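Local coordinates for protein VP1 (Polyomavirus HPyV6, PDB 4PCG) that is the major capsid protein, whose jelly-roll subunits form pentamers that probably build the viral shell and attach it to host cells, at residues I93-L98 against A259-F264; G115-F120 against T199-S204. All coordinates share one frame; numbering follows the deposited sequence.

Contact 1: I93-L98 against A259-F264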
loop_
_atom_site.group_PDB
_atom_site.type_symbol
_atom_site.label_atom_id
_atom_site.label_comp_id
_atom_site.label_asym_id
_atom_site.label_seq_id
_atom_site.Cartn_x
_atom_site.Cartn_y
_atom_site.Cartn_z
ATOM N N ILE B 93 -3.421 14.675 15.472
ATOM C CA ILE B 93 -4.692 15.373 15.520
ATOM C C ILE B 93 -4.828 16.220 14.258
ATOM O O ILE B 93 -4.041 17.131 14.032
ATOM C CB ILE B 93 -4.795 16.291 16.763
ATOM C CG1 ILE B 93 -4.611 15.456 18.025
ATOM C CG2 ILE B 93 -6.123 16.997 16.816
ATOM C CD1 ILE B 93 -4.399 16.280 19.261
ATOM N N PHE B 94 -5.833 15.908 13.447
ATOM C CA PHE B 94 -6.011 16.596 12.160
ATOM C C PHE B 94 -7.455 16.458 11.724
ATOM O O PHE B 94 -8.184 15.638 12.285
ATOM C CB PHE B 94 -5.054 16.018 11.108
ATOM C CG PHE B 94 -4.875 16.897 9.894
ATOM C CD1 PHE B 94 -4.473 18.218 10.039
ATOM C CD2 PHE B 94 -5.119 16.405 8.632
ATOM C CE1 PHE B 94 -4.305 19.032 8.931
ATOM C CE2 PHE B 94 -4.940 17.214 7.521
ATOM C CZ PHE B 94 -4.551 18.529 7.685
ATOM N N THR B 95 -7.859 17.274 10.736
ATOM C CA THR B 95 -9.161 17.206 10.094
ATOM C C THR B 95 -8.952 17.291 8.566
ATOM O O THR B 95 -7.949 17.842 8.116
ATOM C CB THR B 95 -10.024 18.419 10.489
ATOM O OG1 THR B 95 -9.292 19.607 10.174
ATOM C CG2 THR B 95 -10.349 18.385 11.984
ATOM N N PRO B 96 -9.878 16.751 7.770
ATOM C CA PRO B 96 -9.746 16.880 6.322
ATOM C C PRO B 96 -9.818 18.332 5.880
ATOM O O PRO B 96 -10.633 19.087 6.396
ATOM C CB PRO B 96 -10.929 16.078 5.778
ATOM C CG PRO B 96 -11.894 16.029 6.917
ATOM C CD PRO B 96 -11.089 16.005 8.146
ATOM N N GLN B 97 -8.934 18.702 4.948
ATOM C CA GLN B 97 -8.886 20.028 4.393
ATOM C C GLN B 97 -9.457 19.990 2.973
ATOM O O GLN B 97 -8.977 19.244 2.122
ATOM C CB GLN B 97 -7.437 20.539 4.374
ATOM C CG GLN B 97 -6.739 20.484 5.714
ATOM C CD GLN B 97 -7.394 21.365 6.751
ATOM O OE1 GLN B 97 -7.473 22.588 6.583
ATOM N NE2 GLN B 97 -7.860 20.761 7.845
ATOM N N LEU B 98 -10.514 20.752 2.741
ATOM C CA LEU B 98 -11.078 20.893 1.399
ATOM C C LEU B 98 -10.859 22.350 0.982
ATOM O O LEU B 98 -9.726 22.721 0.652
ATOM C CB LEU B 98 -12.547 20.473 1.343
ATOM C CG LEU B 98 -12.797 18.981 1.122
ATOM C CD1 LEU B 98 -12.181 18.156 2.250
ATOM C CD2 LEU B 98 -14.291 18.724 0.992
ATOM N N ALA B 259 0.993 21.555 8.652
ATOM C CA ALA B 259 1.345 20.584 9.673
ATOM C C ALA B 259 0.066 20.040 10.323
ATOM O O ALA B 259 -1.015 20.606 10.181
ATOM C CB ALA B 259 2.251 21.243 10.729
ATOM N N ALA B 260 0.199 18.938 11.047
ATOM C CA ALA B 260 -0.883 18.466 11.892
ATOM C C ALA B 260 -1.174 19.489 12.993
ATOM O O ALA B 260 -0.338 20.362 13.329
ATOM C CB ALA B 260 -0.530 17.090 12.485
ATOM N N PHE B 261 -2.364 19.423 13.567
ATOM C CA PHE B 261 -2.713 20.365 14.645
ATOM C C PHE B 261 -1.997 20.059 15.957
ATOM O O PHE B 261 -1.874 20.909 16.826
ATOM C CB PHE B 261 -4.214 20.400 14.896
ATOM C CG PHE B 261 -5.035 20.773 13.695
ATOM C CD1 PHE B 261 -4.644 21.808 12.849
ATOM C CD2 PHE B 261 -6.217 20.137 13.440
ATOM C CE1 PHE B 261 -5.419 22.167 11.760
ATOM C CE2 PHE B 261 -7.013 20.481 12.353
ATOM C CZ PHE B 261 -6.615 21.502 11.499
ATOM N N GLY B 262 -1.508 18.836 16.082
ATOM C CA GLY B 262 -0.806 18.428 17.283
ATOM C C GLY B 262 -0.459 16.965 17.209
ATOM O O GLY B 262 -1.079 16.196 16.431
ATOM N N ARG B 263 0.551 16.551 17.975
ATOM C CA ARG B 263 0.784 15.121 18.176
ATOM C C ARG B 263 0.634 14.811 19.658
ATOM O O ARG B 263 1.353 15.377 20.499
ATOM C CB ARG B 263 2.175 14.681 17.699
ATOM C CG ARG B 263 2.483 13.221 18.030
ATOM C CD ARG B 263 3.814 12.755 17.475
ATOM N NE ARG B 263 3.797 12.489 16.020
ATOM C CZ ARG B 263 3.378 11.357 15.470
ATOM N NH1 ARG B 263 2.886 10.359 16.228
ATOM N NH2 ARG B 263 3.423 11.202 14.156
ATOM N N PHE B 264 -0.331 13.941 19.960
ATOM C CA PHE B 264 -0.591 13.476 21.305
ATOM C C PHE B 264 0.416 12.406 21.687
ATOM O O PHE B 264 0.725 11.545 20.865
ATOM C CB PHE B 264 -2.013 12.904 21.382
ATOM C CG PHE B 264 -2.375 12.309 22.705
ATOM C CD1 PHE B 264 -2.653 13.118 23.798
ATOM C CD2 PHE B 264 -2.492 10.923 22.860
ATOM C CE1 PHE B 264 -2.999 12.578 25.028
ATOM C CE2 PHE B 264 -2.851 10.380 24.081
ATOM C CZ PHE B 264 -3.119 11.201 25.161
#

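Contact 2: G115-F120 against T199-S204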
loop_
_atom_site.group_PDB
_atom_site.type_symbol
_atom_site.label_atom_id
_atom_site.label_comp_id
_atom_site.label_asym_id
_atom_site.label_seq_id
_atom_site.Cartn_x
_atom_site.Cartn_y
_atom_site.Cartn_z
ATOM N N GLY B 115 1.445 17.107 -1.102
ATOM C CA GLY B 115 2.856 17.427 -1.270
ATOM C C GLY B 115 3.726 16.509 -0.447
ATOM O O GLY B 115 3.271 15.439 0.030
ATOM N N SER B 116 4.980 16.922 -0.282
ATOM C CA SER B 116 5.942 16.131 0.481
ATOM C C SER B 116 5.621 16.159 1.966
ATOM O O SER B 116 5.110 17.142 2.482
ATOM C CB SER B 116 7.381 16.596 0.200
ATOM O OG SER B 116 7.730 16.215 -1.124
ATOM N N GLN B 117 5.929 15.064 2.666
ATOM C CA GLN B 117 5.465 14.857 4.031
ATOM C C GLN B 117 6.570 14.318 4.922
ATOM O O GLN B 117 7.526 13.727 4.448
ATOM C CB GLN B 117 4.322 13.842 4.050
ATOM C CG GLN B 117 3.112 14.209 3.190
ATOM C CD GLN B 117 2.417 13.022 2.582
ATOM O OE1 GLN B 117 2.228 11.995 3.229
ATOM N NE2 GLN B 117 1.992 13.163 1.352
ATOM N N MET B 118 6.395 14.518 6.211
ATOM C CA MET B 118 7.229 13.859 7.217
ATOM C C MET B 118 6.406 13.619 8.455
ATOM O O MET B 118 5.772 14.538 8.950
ATOM C CB MET B 118 8.453 14.694 7.568
ATOM C CG MET B 118 9.292 14.084 8.679
ATOM S SD MET B 118 10.849 14.949 8.874
ATOM C CE MET B 118 11.431 14.294 10.441
ATOM N N TYR B 119 6.452 12.389 8.973
ATOM C CA TYR B 119 5.752 12.022 10.202
ATOM C C TYR B 119 6.848 11.480 11.137
ATOM O O TYR B 119 7.558 10.580 10.750
ATOM C CB TYR B 119 4.743 10.907 9.934
ATOM C CG TYR B 119 3.787 11.211 8.787
ATOM C CD1 TYR B 119 2.599 11.858 9.034
ATOM C CD2 TYR B 119 4.090 10.880 7.479
ATOM C CE1 TYR B 119 1.723 12.163 8.008
ATOM C CE2 TYR B 119 3.209 11.182 6.443
ATOM C CZ TYR B 119 2.028 11.826 6.715
ATOM O OH TYR B 119 1.123 12.153 5.704
ATOM N N PHE B 120 6.986 12.040 12.323
ATOM C CA PHE B 120 8.117 11.702 13.180
ATOM C C PHE B 120 7.758 11.868 14.639
ATOM O O PHE B 120 7.201 12.891 15.035
ATOM C CB PHE B 120 9.336 12.596 12.824
ATOM C CG PHE B 120 10.547 12.345 13.689
ATOM C CD1 PHE B 120 10.703 12.997 14.900
ATOM C CD2 PHE B 120 11.478 11.395 13.320
ATOM C CE1 PHE B 120 11.795 12.683 15.740
ATOM C CE2 PHE B 120 12.564 11.113 14.111
ATOM C CZ PHE B 120 12.725 11.764 15.327
ATOM N N THR B 199 1.783 14.826 -3.515
ATOM C CA THR B 199 1.417 13.519 -2.957
ATOM C C THR B 199 0.366 13.645 -1.861
ATOM O O THR B 199 0.494 14.466 -0.979
ATOM C CB THR B 199 2.663 12.820 -2.402
ATOM O OG1 THR B 199 3.701 12.955 -3.372
ATOM C CG2 THR B 199 2.418 11.323 -2.113
ATOM N N PRO B 200 -0.705 12.855 -1.947
ATOM C CA PRO B 200 -1.712 12.909 -0.865
ATOM C C PRO B 200 -1.165 12.400 0.462
ATOM O O PRO B 200 -0.523 11.381 0.478
ATOM C CB PRO B 200 -2.820 11.998 -1.380
ATOM C CG PRO B 200 -2.634 11.942 -2.849
ATOM C CD PRO B 200 -1.139 12.002 -3.051
ATOM N N PRO B 201 -1.403 13.115 1.564
ATOM C CA PRO B 201 -1.105 12.520 2.859
ATOM C C PRO B 201 -2.174 11.525 3.310
ATOM O O PRO B 201 -3.312 11.575 2.861
ATOM C CB PRO B 201 -1.071 13.716 3.806
ATOM C CG PRO B 201 -2.030 14.678 3.158
ATOM C CD PRO B 201 -1.848 14.509 1.687
ATOM N N VAL B 202 -1.764 10.599 4.181
ATOM C CA VAL B 202 -2.674 9.633 4.792
ATOM C C VAL B 202 -2.361 9.695 6.275
ATOM O O VAL B 202 -1.206 9.500 6.678
ATOM C CB VAL B 202 -2.489 8.201 4.268
ATOM C CG1 VAL B 202 -3.471 7.236 4.979
ATOM C CG2 VAL B 202 -2.701 8.158 2.786
ATOM N N VAL B 203 -3.352 10.075 7.074
ATOM C CA VAL B 203 -3.213 10.171 8.534
ATOM C C VAL B 203 -4.190 9.188 9.181
ATOM O O VAL B 203 -5.395 9.356 9.039
ATOM C CB VAL B 203 -3.516 11.605 9.013
ATOM C CG1 VAL B 203 -3.554 11.704 10.541
ATOM C CG2 VAL B 203 -2.488 12.596 8.465
ATOM N N SER B 204 -3.687 8.160 9.872
ATOM C CA SER B 204 -4.541 7.252 10.593
ATOM C C SER B 204 -4.412 7.574 12.080
ATOM O O SER B 204 -3.322 7.939 12.532
ATOM C CB SER B 204 -4.122 5.805 10.310
ATOM O OG SER B 204 -4.350 5.467 8.951
HETATM O O HOH W 1 1.205 9.484 3.412
#

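Contact 1: I93-L98 against A259-F264
F94 lays its CD1 edge atom over the centre of the F261 ring, 4.1 Å above the plane; CD1 is also 4.1 Å from F261 CE2. The two rings lean obliquely, with planes at 46°. F94 gets there because its CG is anti to the backbone N (chi1 -163°), which takes the ring alongside A259 and A260, where CD1 lies 4.0 Å from A260 CA. At the rim of F261, T95 comes in near the ring plane, its OG1 3.3 Å from F261 CE2. Farther along, the Q97 amide stands almost upright to the ring, at 85°, with NE2 3.9 Å from F261 CZ. That NE2 donates to T95 O, 2.9 Å away, from above the carbonyl plane, and OE1 is taken by S100, so both ends of the amide are held. The backbones join beside the rings: I93 N donates to G262 O at 3.0 Å, and F261 N to I93 O at 2.9 Å. S156 and I174 of a neighbouring subunit pack on F261 and T95, respectively. The buried phenylalanine pair thus lies at the subunit boundary, where the chain following strand 79-93 runs past strand 256-274 in the VP1 jelly roll.

Contact 2: G115-F120 against T199-S204
V203 CG2 approaches the Y119 ring obliquely, 4.3 Å from CE1, while Q117 OE1 lies at the ring's edge, in its plane. The Q117 amide lies across P201, its OE1 3.4 Å from P201 CA, and Y119 OH reaches P201 CB at 3.3 Å. Y119 OH donates to Q117 OE1 over 2.7 Å, from above the amide carbonyl plane; a water donates to the same oxygen and makes a weak bond to V202 N. Q117 NE2 gives a bond to G115 O at 2.9 Å, close to the amide plane, and a weak one to P200 O at 3.2 Å. CG of Q117 sits beside the backbone N (chi1 -58°), sending the almost extended chain across the contact; chi2 (147°), short of fully anti, turns the amide to meet G115 O. G115 N donates almost straight (175°) to T199 O at 2.8 Å; at G115 a side chain would collide with the preceding residue's carbonyl oxygen. The amide's rotation is thus fixed: its oxygen accepts bonds from the Y119 hydroxyl and a water, and its NH2 binds G115 O. Across the contact it adds only a weak bond and a water bridge; the firm link is G115 to T199.

Overall arrangement
Contacts 1 and 2 lie about 11 Å apart, centre to centre, in the jelly-roll portion of a longer VP1; both segments of contact 2 fall in the sequence between 93-98 and 259-264. They meet where R263 NE packs 3.6 Å from F120 O. Strand 227-239 bridges them: D234 forms a salt bridge with R263 and touches Y119, while L236 packs against F94, Y119 and V203. L92 on strand 79-93 likewise touches residues of both. Both contacts also reach a neighbouring subunit; at contact 2, residues 202-204 pair antiparallel with a strand of that chain, carrying the sheet across the pentamer interface. The sodium site of T48, T50, T52 and D54 uses none of these residues.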